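Long-range contacts in Tv2483 (Treponema vincentii, PDB 6DET), which binds L-arginine with high selectivity and probably serves as the lipoprotein that delivers it to an ABC transporter: residues I24-W29 with A226-V231; M115-L120 with S260-R265; A123-T128 with N211-T216; Q141-A146 with T186-V191; D193-L198 with E217-A222. One frame throughout, in Å; residues are numbered along the deposited sequence.

Contact 1: I24-W29 with A226-V231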
# COMPACT_ATOMS: atom_id res chain seq x y z
N ILE A 24 -33.63 -0.30 -3.83
CA ILE A 24 -32.79 -0.80 -2.76
C ILE A 24 -31.33 -0.49 -3.18
O ILE A 24 -31.01 0.67 -3.39
CB ILE A 24 -33.09 -2.31 -2.47
CG1 ILE A 24 -34.58 -2.48 -2.14
CG2 ILE A 24 -32.24 -2.84 -1.32
CD1 ILE A 24 -34.92 -3.58 -1.13
N GLU A 25 -30.49 -1.50 -3.38
CA GLU A 25 -29.04 -1.29 -3.38
C GLU A 25 -28.57 -0.57 -4.65
O GLU A 25 -29.18 -0.65 -5.72
CB GLU A 25 -28.32 -2.64 -3.27
CG GLU A 25 -28.44 -3.33 -1.92
CD GLU A 25 -28.36 -4.84 -2.02
OE1 GLU A 25 -27.35 -5.42 -1.58
OE2 GLU A 25 -29.31 -5.45 -2.56
N ASP A 26 -27.44 0.13 -4.51
CA ASP A 26 -26.75 0.62 -5.69
C ASP A 26 -26.25 -0.57 -6.52
O ASP A 26 -26.02 -1.66 -5.99
CB ASP A 26 -25.59 1.52 -5.29
CG ASP A 26 -24.38 0.74 -4.83
OD1 ASP A 26 -23.55 0.40 -5.72
OD2 ASP A 26 -24.25 0.50 -3.60
N PRO A 27 -26.10 -0.40 -7.84
CA PRO A 27 -25.81 -1.54 -8.70
C PRO A 27 -24.34 -1.98 -8.75
O PRO A 27 -23.98 -2.74 -9.65
CB PRO A 27 -26.24 -1.03 -10.09
CG PRO A 27 -25.99 0.42 -10.00
CD PRO A 27 -26.32 0.84 -8.60
N SER A 28 -23.49 -1.57 -7.81
CA SER A 28 -22.06 -1.84 -8.00
C SER A 28 -21.75 -3.33 -7.88
O SER A 28 -20.96 -3.87 -8.66
CB SER A 28 -21.20 -1.01 -7.04
OG SER A 28 -21.52 -1.22 -5.66
N TRP A 29 -22.38 -4.03 -6.92
CA TRP A 29 -22.20 -5.48 -6.87
C TRP A 29 -22.81 -6.14 -8.10
O TRP A 29 -22.18 -7.00 -8.73
CB TRP A 29 -22.79 -6.07 -5.58
CG TRP A 29 -22.91 -7.56 -5.68
CD1 TRP A 29 -24.06 -8.29 -5.65
CD2 TRP A 29 -21.84 -8.49 -5.90
NE1 TRP A 29 -23.77 -9.63 -5.80
CE2 TRP A 29 -22.42 -9.78 -5.96
CE3 TRP A 29 -20.46 -8.37 -6.05
CZ2 TRP A 29 -21.66 -10.93 -6.16
CZ3 TRP A 29 -19.70 -9.53 -6.24
CH2 TRP A 29 -20.32 -10.79 -6.29
N ALA A 226 -19.45 5.71 -4.61
CA ALA A 226 -20.84 5.29 -4.62
C ALA A 226 -21.03 3.79 -4.43
O ALA A 226 -22.17 3.35 -4.31
CB ALA A 226 -21.48 5.71 -5.94
N ASP A 227 -19.97 2.99 -4.46
CA ASP A 227 -20.11 1.55 -4.68
C ASP A 227 -20.24 0.80 -3.34
O ASP A 227 -19.47 -0.10 -2.99
CB ASP A 227 -18.93 1.03 -5.50
CG ASP A 227 -19.02 1.42 -6.98
OD1 ASP A 227 -19.89 2.25 -7.34
OD2 ASP A 227 -18.20 0.90 -7.79
N ALA A 228 -21.30 1.14 -2.62
CA ALA A 228 -21.52 0.58 -1.29
C ALA A 228 -21.85 -0.92 -1.33
O ALA A 228 -21.34 -1.69 -0.50
CB ALA A 228 -22.63 1.36 -0.59
N SER A 229 -22.68 -1.38 -2.27
CA SER A 229 -23.04 -2.80 -2.29
C SER A 229 -21.84 -3.67 -2.67
O SER A 229 -21.68 -4.78 -2.15
CB SER A 229 -24.21 -3.03 -3.26
OG SER A 229 -23.82 -2.61 -4.58
N LEU A 230 -21.00 -3.20 -3.60
CA LEU A 230 -19.78 -3.94 -3.92
C LEU A 230 -18.89 -4.06 -2.69
O LEU A 230 -18.40 -5.15 -2.37
CB LEU A 230 -19.03 -3.25 -5.06
CG LEU A 230 -17.67 -3.85 -5.43
CD1 LEU A 230 -17.82 -5.32 -5.78
CD2 LEU A 230 -17.01 -3.09 -6.61
N VAL A 231 -18.69 -2.96 -1.98
CA VAL A 231 -17.78 -2.99 -0.83
C VAL A 231 -18.36 -3.87 0.27
O VAL A 231 -17.64 -4.64 0.91
CB VAL A 231 -17.50 -1.56 -0.33
CG1 VAL A 231 -16.79 -1.57 1.05
CG2 VAL A 231 -16.66 -0.80 -1.33
O HOH W 1 -22.76 2.46 -7.47

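Contact 2: M115-L120 with S260-R265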
# COMPACT_ATOMS: atom_id res chain seq x y z
N MET A 115 -13.54 3.22 1.29
CA MET A 115 -12.47 2.31 1.68
C MET A 115 -13.03 1.20 2.57
O MET A 115 -13.95 1.43 3.37
CB MET A 115 -11.35 3.10 2.38
CG MET A 115 -10.65 4.03 1.37
SD MET A 115 -9.36 5.15 1.99
CE MET A 115 -10.39 6.35 2.79
N CYS A 116 -12.53 -0.01 2.38
CA CYS A 116 -13.07 -1.12 3.15
C CYS A 116 -12.34 -1.19 4.49
O CYS A 116 -11.30 -0.56 4.69
CB CYS A 116 -12.94 -2.44 2.40
SG CYS A 116 -11.25 -3.04 2.31
N THR A 117 -12.90 -1.98 5.40
CA THR A 117 -12.37 -2.07 6.73
C THR A 117 -10.87 -2.39 6.65
O THR A 117 -10.47 -3.26 5.87
CB THR A 117 -13.13 -3.11 7.54
OG1 THR A 117 -12.66 -3.07 8.90
CG2 THR A 117 -12.95 -4.47 6.94
N PRO A 118 -10.03 -1.68 7.39
CA PRO A 118 -8.57 -1.87 7.25
C PRO A 118 -8.11 -3.29 7.54
O PRO A 118 -8.65 -3.99 8.39
CB PRO A 118 -8.01 -0.89 8.28
CG PRO A 118 -9.01 0.19 8.34
CD PRO A 118 -10.36 -0.43 8.10
N TYR A 119 -7.06 -3.71 6.82
CA TYR A 119 -6.60 -5.08 6.91
C TYR A 119 -5.17 -5.21 7.42
O TYR A 119 -4.79 -6.31 7.86
CB TYR A 119 -6.79 -5.80 5.55
CG TYR A 119 -5.79 -5.39 4.45
CD1 TYR A 119 -5.89 -4.13 3.82
CD2 TYR A 119 -4.84 -6.28 3.98
CE1 TYR A 119 -4.99 -3.75 2.80
CE2 TYR A 119 -3.93 -5.91 2.96
CZ TYR A 119 -4.02 -4.65 2.39
OH TYR A 119 -3.14 -4.29 1.38
N LEU A 120 -4.38 -4.13 7.41
CA LEU A 120 -3.03 -4.10 7.97
C LEU A 120 -2.76 -2.75 8.59
O LEU A 120 -3.33 -1.74 8.15
CB LEU A 120 -1.94 -4.34 6.90
CG LEU A 120 -1.81 -5.73 6.27
CD1 LEU A 120 -0.84 -5.71 5.08
CD2 LEU A 120 -1.37 -6.72 7.36
N SER A 260 -2.87 -9.63 10.35
CA SER A 260 -4.17 -9.19 9.85
C SER A 260 -4.94 -8.50 10.97
O SER A 260 -5.03 -9.03 12.09
CB SER A 260 -4.97 -10.39 9.34
OG SER A 260 -6.25 -9.97 8.92
N ILE A 261 -5.51 -7.33 10.68
CA ILE A 261 -6.33 -6.63 11.68
C ILE A 261 -7.78 -6.53 11.25
O ILE A 261 -8.50 -5.63 11.68
CB ILE A 261 -5.77 -5.24 12.00
CG1 ILE A 261 -5.70 -4.36 10.76
CG2 ILE A 261 -4.38 -5.39 12.66
CD1 ILE A 261 -5.60 -2.91 11.09
N LEU A 262 -8.24 -7.44 10.38
CA LEU A 262 -9.59 -7.36 9.86
C LEU A 262 -10.67 -7.64 10.89
O LEU A 262 -11.85 -7.43 10.58
CB LEU A 262 -9.75 -8.34 8.70
CG LEU A 262 -9.24 -7.84 7.34
CD1 LEU A 262 -9.05 -8.99 6.36
CD2 LEU A 262 -10.19 -6.80 6.68
N ASN A 263 -10.31 -8.12 12.09
CA ASN A 263 -11.30 -8.26 13.16
C ASN A 263 -11.37 -7.03 14.05
O ASN A 263 -12.13 -7.02 15.03
CB ASN A 263 -11.05 -9.54 13.97
CG ASN A 263 -9.78 -9.48 14.83
OD1 ASN A 263 -8.84 -8.75 14.50
ND2 ASN A 263 -9.73 -10.26 15.92
N VAL A 264 -10.64 -5.97 13.72
CA VAL A 264 -10.77 -4.69 14.41
C VAL A 264 -11.95 -3.94 13.83
O VAL A 264 -12.11 -3.87 12.60
CB VAL A 264 -9.47 -3.86 14.28
CG1 VAL A 264 -9.69 -2.47 14.90
CG2 VAL A 264 -8.28 -4.61 14.91
N ARG A 265 -12.78 -3.39 14.70
CA ARG A 265 -13.94 -2.60 14.30
C ARG A 265 -13.58 -1.12 14.28
O ARG A 265 -13.10 -0.56 15.28
CB ARG A 265 -15.11 -2.84 15.24
CG ARG A 265 -15.68 -4.24 15.25
CD ARG A 265 -16.91 -4.29 16.20
NE ARG A 265 -16.58 -4.21 17.64
CZ ARG A 265 -16.77 -3.15 18.43
NH1 ARG A 265 -17.28 -2.02 17.96
NH2 ARG A 265 -16.43 -3.21 19.71
O HOH W 2 -5.17 -8.67 6.57

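Contact 3: A123-T128 with N211-T216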
# COMPACT_ATOMS: atom_id res chain seq x y z
N ALA A 123 3.39 1.93 8.91
CA ALA A 123 4.02 3.16 9.33
C ALA A 123 4.95 3.58 8.20
O ALA A 123 5.55 2.73 7.55
CB ALA A 123 4.83 2.98 10.60
N LYS A 124 5.03 4.88 7.96
CA LYS A 124 6.04 5.43 7.08
C LYS A 124 7.31 5.63 7.90
O LYS A 124 7.26 6.20 8.99
CB LYS A 124 5.58 6.74 6.48
CG LYS A 124 4.64 6.47 5.27
CD LYS A 124 4.07 7.73 4.67
CE LYS A 124 3.20 7.42 3.46
NZ LYS A 124 2.43 6.15 3.58
N ILE A 125 8.44 5.19 7.35
CA ILE A 125 9.73 5.25 8.00
C ILE A 125 10.71 5.92 7.04
O ILE A 125 10.52 5.93 5.82
CB ILE A 125 10.21 3.85 8.41
CG1 ILE A 125 10.28 2.93 7.19
CG2 ILE A 125 9.25 3.26 9.43
CD1 ILE A 125 10.90 1.59 7.45
N VAL A 126 11.79 6.46 7.61
CA VAL A 126 12.82 7.16 6.85
C VAL A 126 14.07 6.30 6.85
O VAL A 126 14.54 5.87 7.92
CB VAL A 126 13.10 8.55 7.41
CG1 VAL A 126 14.24 9.20 6.62
CG2 VAL A 126 11.85 9.40 7.33
N VAL A 127 14.62 6.06 5.66
CA VAL A 127 15.77 5.19 5.47
C VAL A 127 16.92 6.03 4.94
O VAL A 127 16.72 6.89 4.06
CB VAL A 127 15.45 4.01 4.53
CG1 VAL A 127 16.69 3.15 4.26
CG2 VAL A 127 14.31 3.14 5.12
N THR A 128 18.11 5.81 5.49
CA THR A 128 19.33 6.48 5.05
C THR A 128 20.39 5.42 4.77
O THR A 128 20.17 4.23 5.00
CB THR A 128 19.85 7.47 6.10
OG1 THR A 128 20.19 6.77 7.31
CG2 THR A 128 18.82 8.51 6.42
N ASN A 211 14.93 5.96 13.95
CA ASN A 211 14.10 5.34 14.98
C ASN A 211 12.66 5.84 14.93
O ASN A 211 11.71 5.04 14.94
CB ASN A 211 14.71 5.60 16.36
CG ASN A 211 14.21 4.65 17.41
OD1 ASN A 211 14.73 3.54 17.55
ND2 ASN A 211 13.21 5.07 18.17
N GLU A 212 12.47 7.15 14.85
CA GLU A 212 11.13 7.72 14.89
C GLU A 212 10.47 7.57 13.52
O GLU A 212 10.99 8.04 12.51
CB GLU A 212 11.19 9.19 15.30
CG GLU A 212 9.84 9.80 15.60
CD GLU A 212 9.96 11.12 16.33
OE1 GLU A 212 10.99 11.80 16.17
OE2 GLU A 212 9.01 11.48 17.07
N ALA A 213 9.33 6.88 13.49
CA ALA A 213 8.51 6.83 12.29
C ALA A 213 7.83 8.18 12.11
O ALA A 213 7.62 8.93 13.07
CB ALA A 213 7.48 5.72 12.40
N ILE A 214 7.44 8.49 10.86
CA ILE A 214 6.78 9.76 10.59
C ILE A 214 5.27 9.64 10.46
O ILE A 214 4.58 10.67 10.36
CB ILE A 214 7.35 10.46 9.33
CG1 ILE A 214 7.21 9.58 8.10
CG2 ILE A 214 8.81 10.81 9.56
CD1 ILE A 214 7.64 10.30 6.79
N SER A 215 4.72 8.43 10.45
CA SER A 215 3.29 8.26 10.38
C SER A 215 2.93 6.91 10.97
O SER A 215 3.73 5.97 10.96
CB SER A 215 2.78 8.34 8.95
OG SER A 215 2.91 7.06 8.37
N THR A 216 1.69 6.80 11.44
CA THR A 216 1.11 5.51 11.76
C THR A 216 -0.22 5.44 11.03
O THR A 216 -0.97 6.42 11.03
CB THR A 216 0.95 5.32 13.28
OG1 THR A 216 0.21 4.14 13.53
CG2 THR A 216 0.25 6.48 13.90
O HOH W 3 11.67 6.47 10.51

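Contact 4: Q141-A146 with T186-V191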
# COMPACT_ATOMS: atom_id res chain seq x y z
N GLN A 141 17.21 17.80 8.44
CA GLN A 141 16.98 19.19 8.06
C GLN A 141 17.96 19.61 6.97
O GLN A 141 19.14 19.25 7.00
CB GLN A 141 17.13 20.12 9.26
CG GLN A 141 16.02 19.99 10.25
CD GLN A 141 16.04 21.10 11.27
OE1 GLN A 141 16.26 22.26 10.93
NE2 GLN A 141 15.83 20.75 12.53
N ASN A 142 17.46 20.41 6.02
CA ASN A 142 18.27 20.89 4.90
C ASN A 142 18.85 19.72 4.13
O ASN A 142 20.02 19.73 3.73
CB ASN A 142 19.38 21.84 5.38
CG ASN A 142 18.86 22.98 6.22
OD1 ASN A 142 19.18 23.09 7.40
ND2 ASN A 142 18.07 23.85 5.61
N ARG A 143 18.04 18.69 3.93
CA ARG A 143 18.41 17.54 3.13
C ARG A 143 17.41 17.39 2.00
O ARG A 143 16.37 18.04 1.97
CB ARG A 143 18.42 16.25 3.97
CG ARG A 143 19.29 16.30 5.21
CD ARG A 143 20.76 16.21 4.91
NE ARG A 143 21.51 16.07 6.14
CZ ARG A 143 22.84 16.12 6.24
NH1 ARG A 143 23.58 16.30 5.15
NH2 ARG A 143 23.42 15.98 7.42
N THR A 144 17.73 16.49 1.08
CA THR A 144 16.80 16.07 0.04
C THR A 144 16.30 14.67 0.35
O THR A 144 17.10 13.76 0.60
CB THR A 144 17.50 16.09 -1.32
OG1 THR A 144 17.87 17.44 -1.59
CG2 THR A 144 16.60 15.57 -2.43
N ILE A 145 14.99 14.49 0.32
CA ILE A 145 14.37 13.23 0.68
C ILE A 145 13.47 12.79 -0.46
O ILE A 145 12.65 13.59 -0.95
CB ILE A 145 13.56 13.33 1.98
CG1 ILE A 145 14.46 13.89 3.09
CG2 ILE A 145 12.97 11.95 2.33
CD1 ILE A 145 13.76 14.06 4.41
N ALA A 146 13.61 11.54 -0.88
CA ALA A 146 12.86 11.02 -2.01
C ALA A 146 11.65 10.27 -1.49
O ALA A 146 11.71 9.57 -0.47
CB ALA A 146 13.70 10.10 -2.90
N THR A 186 21.70 11.28 -4.96
CA THR A 186 20.67 12.18 -5.46
C THR A 186 19.76 12.66 -4.34
O THR A 186 19.15 13.73 -4.43
CB THR A 186 19.87 11.44 -6.54
OG1 THR A 186 20.74 11.17 -7.65
CG2 THR A 186 18.66 12.24 -7.01
N CYS A 187 19.65 11.86 -3.29
CA CYS A 187 18.95 12.26 -2.08
C CYS A 187 19.74 11.74 -0.89
O CYS A 187 20.59 10.87 -1.03
CB CYS A 187 17.52 11.73 -2.05
SG CYS A 187 17.47 9.94 -1.95
N ASP A 188 19.42 12.28 0.29
CA ASP A 188 20.05 11.88 1.54
C ASP A 188 19.23 10.87 2.32
O ASP A 188 19.77 10.20 3.22
CB ASP A 188 20.26 13.11 2.43
CG ASP A 188 21.03 14.20 1.73
OD1 ASP A 188 22.25 14.03 1.62
OD2 ASP A 188 20.41 15.21 1.32
N ALA A 189 17.94 10.77 2.03
CA ALA A 189 17.06 9.83 2.70
C ALA A 189 15.88 9.57 1.79
O ALA A 189 15.63 10.32 0.84
CB ALA A 189 16.58 10.38 4.03
N ILE A 190 15.12 8.52 2.13
CA ILE A 190 13.89 8.15 1.44
C ILE A 190 12.82 7.79 2.46
O ILE A 190 13.11 7.37 3.59
CB ILE A 190 14.08 6.98 0.46
CG1 ILE A 190 14.31 5.66 1.21
CG2 ILE A 190 15.21 7.29 -0.53
CD1 ILE A 190 14.51 4.46 0.33
N VAL A 191 11.58 7.92 2.03
CA VAL A 191 10.41 7.45 2.78
C VAL A 191 9.93 6.15 2.14
O VAL A 191 9.76 6.07 0.91
CB VAL A 191 9.27 8.48 2.79
CG1 VAL A 191 8.04 7.91 3.52
CG2 VAL A 191 9.70 9.73 3.43

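Contact 5: D193-L198 with E217-A222. With ARG (arginine), chain B.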
# COMPACT_ATOMS: atom_id res chain seq x y z
N ASP A 193 7.23 2.51 3.13
CA ASP A 193 6.27 1.91 4.06
C ASP A 193 6.94 0.73 4.74
O ASP A 193 7.58 -0.10 4.09
CB ASP A 193 4.98 1.43 3.39
CG ASP A 193 4.09 2.55 2.87
OD1 ASP A 193 4.33 3.74 3.15
OD2 ASP A 193 3.08 2.21 2.19
N LEU A 194 6.79 0.67 6.07
CA LEU A 194 7.30 -0.46 6.82
C LEU A 194 6.87 -1.79 6.22
O LEU A 194 7.69 -2.70 6.06
CB LEU A 194 6.83 -0.36 8.28
CG LEU A 194 7.29 -1.48 9.20
CD1 LEU A 194 8.80 -1.46 9.33
CD2 LEU A 194 6.63 -1.30 10.57
N ILE A 195 5.57 -1.94 5.87
CA ILE A 195 5.02 -3.25 5.53
C ILE A 195 5.76 -3.88 4.35
O ILE A 195 6.10 -5.07 4.37
CB ILE A 195 3.50 -3.15 5.25
CG1 ILE A 195 2.74 -3.05 6.59
CG2 ILE A 195 3.01 -4.32 4.43
CD1 ILE A 195 2.65 -4.38 7.38
N TYR A 196 5.99 -3.11 3.29
CA TYR A 196 6.64 -3.72 2.13
C TYR A 196 8.14 -3.76 2.27
O TYR A 196 8.81 -4.36 1.42
CB TYR A 196 6.22 -3.03 0.79
CG TYR A 196 6.65 -1.59 0.55
CD1 TYR A 196 5.71 -0.56 0.41
CD2 TYR A 196 8.00 -1.27 0.38
CE1 TYR A 196 6.10 0.73 0.16
CE2 TYR A 196 8.41 0.02 0.15
CZ TYR A 196 7.47 1.02 0.02
OH TYR A 196 7.89 2.31 -0.24
N SER A 197 8.67 -3.21 3.37
CA SER A 197 10.10 -3.16 3.67
C SER A 197 10.57 -4.24 4.64
O SER A 197 11.78 -4.35 4.91
CB SER A 197 10.43 -1.79 4.27
OG SER A 197 10.15 -0.79 3.33
N LEU A 198 9.66 -5.08 5.15
CA LEU A 198 10.05 -5.99 6.23
C LEU A 198 11.16 -6.94 5.80
O LEU A 198 12.08 -7.21 6.59
CB LEU A 198 8.83 -6.77 6.71
CG LEU A 198 7.85 -5.86 7.46
CD1 LEU A 198 6.55 -6.59 7.71
CD2 LEU A 198 8.45 -5.35 8.77
N GLU A 217 -0.46 4.32 10.36
CA GLU A 217 -1.47 4.25 9.31
C GLU A 217 -2.16 2.91 9.33
O GLU A 217 -1.70 1.95 9.97
CB GLU A 217 -0.86 4.40 7.88
CG GLU A 217 0.07 5.52 7.66
CD GLU A 217 0.74 5.51 6.27
OE1 GLU A 217 1.42 6.51 5.98
OE2 GLU A 217 0.70 4.51 5.51
N TYR A 218 -3.22 2.83 8.54
CA TYR A 218 -3.87 1.60 8.15
C TYR A 218 -3.89 1.49 6.64
O TYR A 218 -3.98 2.50 5.93
CB TYR A 218 -5.31 1.54 8.62
CG TYR A 218 -5.43 1.84 10.09
CD1 TYR A 218 -5.12 0.88 11.04
CD2 TYR A 218 -5.83 3.10 10.52
CE1 TYR A 218 -5.21 1.17 12.38
CE2 TYR A 218 -5.94 3.39 11.87
CZ TYR A 218 -5.62 2.42 12.80
OH TYR A 218 -5.72 2.71 14.14
N TYR A 219 -3.76 0.26 6.16
CA TYR A 219 -3.94 -0.08 4.76
C TYR A 219 -5.39 -0.51 4.57
O TYR A 219 -6.00 -1.11 5.46
CB TYR A 219 -3.05 -1.25 4.35
CG TYR A 219 -1.57 -0.93 4.05
CD1 TYR A 219 -1.13 0.37 3.89
CD2 TYR A 219 -0.70 -1.97 3.85
CE1 TYR A 219 0.24 0.62 3.53
CE2 TYR A 219 0.64 -1.75 3.51
CZ TYR A 219 1.09 -0.46 3.36
OH TYR A 219 2.40 -0.26 2.96
N THR A 220 -5.90 -0.26 3.37
CA THR A 220 -7.26 -0.63 2.99
C THR A 220 -7.25 -1.04 1.52
O THR A 220 -6.20 -1.07 0.86
CB THR A 220 -8.22 0.55 3.25
OG1 THR A 220 -9.58 0.17 2.98
CG2 THR A 220 -7.88 1.74 2.40
N PHE A 221 -8.44 -1.37 1.01
CA PHE A 221 -8.67 -1.50 -0.42
C PHE A 221 -9.67 -0.41 -0.81
O PHE A 221 -10.69 -0.25 -0.12
CB PHE A 221 -9.19 -2.88 -0.78
CG PHE A 221 -8.33 -3.99 -0.31
CD1 PHE A 221 -6.95 -3.99 -0.59
CD2 PHE A 221 -8.86 -5.02 0.43
CE1 PHE A 221 -6.18 -5.03 -0.13
CE2 PHE A 221 -8.07 -6.05 0.88
CZ PHE A 221 -6.73 -6.05 0.60
N ALA A 222 -9.35 0.36 -1.84
CA ALA A 222 -10.10 1.57 -2.21
C ALA A 222 -11.07 1.29 -3.36
O ALA A 222 -10.68 0.68 -4.37
CB ALA A 222 -9.15 2.70 -2.61
N ARG B . 0.84 3.35 0.90
CA ARG B . 1.12 3.99 -0.41
C ARG B . -0.11 4.75 -0.87
O ARG B . -1.22 4.45 -0.38
CB ARG B . 1.50 2.94 -1.46
CG ARG B . 2.82 2.23 -1.20
CD ARG B . 3.15 1.14 -2.21
NE ARG B . 3.34 1.70 -3.53
CZ ARG B . 2.49 1.58 -4.54
NH1 ARG B . 2.78 2.19 -5.69
NH2 ARG B . 1.36 0.88 -4.41
OXT ARG B . -0.00 5.64 -1.74

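Contact 1: I24-W29 with A226-V231
Ser229, at the start of helix 228-243, and Asp26, just ahead of helix 28-35, carry a compact polar network between the N-terminal ends of two helices. Among the hydrogen bonds that cross, Ser229 OG donates to the backbone carbonyl Asp26 O at 2.8 Å, coming from above the carbonyl plane, and takes the amide Trp29 N at 3.1 Å in a nearly straight bond (168°). Asp26 returns the grip through its carboxylate: OD2 accepts Ser229 N at 2.8 Å on its syn lone pair. Ser28 OG receives Leu230 N at 2.9 Å, reached because chi1 of 57° sets the hydroxyl between the backbone N and the carbonyl carbon.

Within 24-29, Asp26 OD1 closes an Asx turn by accepting Ser28 N from above the carboxylate plane, and it also takes Ser28 OG at 2.6 Å on its syn lone pair. The like-charged Asp26 and Asp227 approach to 4.4 Å between their OD1 atoms, and water 1 can donate to either; Asp227 has a salt bridge to Arg224, which probably eases the repulsion. Apolar contact is slight: Leu230 CD1 lies 4.0 Å from Trp29 CE3 at the indole edge, near its plane.

The junction lies at the surface. On the protein side, Leu230 and Val231 pack on Phe223 of strand 215-223, while Ala228 and Val231 touch Arg114 of strand 114-115.

Contact 2: M115-L120 with S260-R265
Tyr119 and Leu262 bring two loops to within 4.8 Å between their CA atoms, and one backbone hydrogen bond, Ile261 N to Tyr119 O at 3.1 Å, joins them just where the type I beta turn Ile261-Val264 begins. The N-H points almost straight at the oxygen (169°) but arrives from well above the carbonyl plane. Tyr119 O has a second donor in water 2, which also donates to Ser260 OG; that hydroxyl is bonded in turn to Asn242 of helix 228-243.

Leu262 is the main apolar wedge. Its CG presses on Tyr119 CB at 3.7 Å, and its CD2 branch lies 3.6 Å from Thr117 CG2. With Thr117 OG1 anti to the backbone N (chi1 -174°), CG2 lies between N and the carbonyl carbon, facing the leucine. Ile261 lies along the other chain: CG1 covers the peptide between Tyr119 and Leu120, 3.6 Å from Leu120 N, and CD1 reaches Pro118 CB at 4.2 Å. The Tyr119 ring leads away from the turn to stack on Phe221, with its OH bonded to Asp62.

The chemistry is thus mostly aliphatic, with a single carbonyl oxygen held by both an amide and a water. The contact joins the C-terminal tail to the loop between strands 114-115 and 120-129 by this packing and one direct backbone bond, with a water-mediated link beside it.

Contact 3: A123-T128 with N211-T216
Strand 120-129 of the mixed sheet in this family 3 solute-binding fold runs antiparallel to the chain entering strand 215-223, and Lys124 meets Ile214 and Ser215 there, where the pairing is irregular. Lys124 O accepts Ile214 N at 3.0 Å. Lys124 N, on the same edge, donates to Ser215 OG at 3.1 Å; its bond to Ser215 O is weak. The serine hydroxyl lies where chi1 of 85° sets it, between the backbone N and the carbonyl carbon, and it is also hydrogen-bonded to Glu217. Ser215 N is buried without a partner.

The lysine chain leads away from the pair, and NZ forms salt bridges with Glu217 and Asp193, the side chain coming within about 4 Å of the bound arginine, nearest atoms. Beside its start, Ile214 CG1 packs on Lys124 CB at 3.7 Å. Val126 and Ile214 meet at about a right angle through their CG2 methyls, 4.0 Å apart, with Ala156 and Leu157 of helix 153-158 also against Ile214. Ala213 CB touches Ile125 CG2 at 4.2 Å. Ahead of Ala213, at Glu212, the chains are farther apart and water 3 bridges them, accepting from Val126 N at 2.9 Å and donating to Glu212 O at 2.6 Å.

Contact 4: Q141-A146 with T186-V191
Ala146, Thr144 and Asp188 are among the residues burying most surface where strands 143-146 and 189-191 run side by side in parallel, their axes 36° apart, in the mixed sheet of the solute-binding fold. Both backbone groups of Ala146 bond to strand 189-191, in the parallel pattern: N donates to Ala189 O at 2.9 Å, and O takes Val191 N at 3.0 Å, the residues either side of Ile190. The Ala146 methyl faces Cys187 SG, 3.9 Å from CB, and Ile190 CG2, which lie side by side; Ile190 also packs on Leu178 and Tyr179 of helix 175-184. On the face of Ile145 and Ala189, Ile145 CG1 meets Ala189 CB at 4.2 Å.

Thr144 and Asp188 grip each other twice at the entrance to the pair. Thr144 O accepts Asp188 N at 2.8 Å and, weakly, Ala189 N. In return Asp188 OD2 accepts Thr144 N on its anti lone pair at 3.0 Å, the N-H pointing straight at it (174°). Chi1 of -54° places this carboxylate beside its own backbone N. Thr144 CG2 lies on Cys187 CB.

Arg143 crosses Asp188 at about a right angle, its CD 3.7 Å from OD2. The guanidinium offers the carboxylate no N-H; NE bonds instead to Gln139 O.

Asp188 thus accepts a backbone amide, probably in place of a strand carbonyl, where regular pairing begins, while the arginine probably adds only a general electrostatic attraction.

Contact 5: D193-L198 with E217-A222
Chi1 of -69° at Asp193 and -80° at Tyr219 sets each side chain beside its own backbone N and brings carboxylate and phenol together in the arginine pocket of this periplasmic-type binding fold. Tyr219 OH donates to Asp193 OD2 at 2.7 Å, on the anti side and 27° out of the carboxylate plane; the oxygen lies at the edge of the phenol ring, in its plane. OD2 also accepts the amino N of the bound arginine at 2.8 Å. It thus accepts from both the ligand and Tyr219, whose hydroxyl probably helps fix the carboxylate. The neighbouring Lys124 probably offsets the like charges of Asp193 OD1 and Glu217 OE2, 4.4 Å apart.

Ile195 packs against the phenol at its edge, CG2 lying 3.6 Å from Tyr219 CE2. Tyr196 comes at about a right angle to Tyr219 and touches the ligand's aliphatic part. Other pocket bonds to the arginine come from Ser43, Ser104, Arg109 and Glu148. One face of the Tyr196 ring is covered by Asp193 O, 3.8 Å from the ring plane over its centre; this oxygen also accepts Ser197 OG at 2.8 Å. On the ligand, CD approaches Tyr196 CE1 to 3.8 Å.

In the fold
From the N terminus, 24-29 waits until 226-231 to close contact 1, joining helices 28-35 and 228-243 round a loop that encloses contacts 3, 4 and 5. Segment 115-120 opens contact 2, which crosses contact 1 and ties the C-terminal tail to the loop before strand 120-129; Val231 also packs on Cys116 between them. Inside contact 2, 123-128 opens contact 3, within which contact 4 joins strands 143-148 and 189-193. Contact 5 follows contact 4 in series and crosses contact 3, the two sharing strand 215-223 and meeting at Lys124. Contacts 3 and 4 join through neighbouring strands 120-129 and 189-193. Contacts 1 and 4 lie on opposite sides of the chain's centre, with contact 5 close to it.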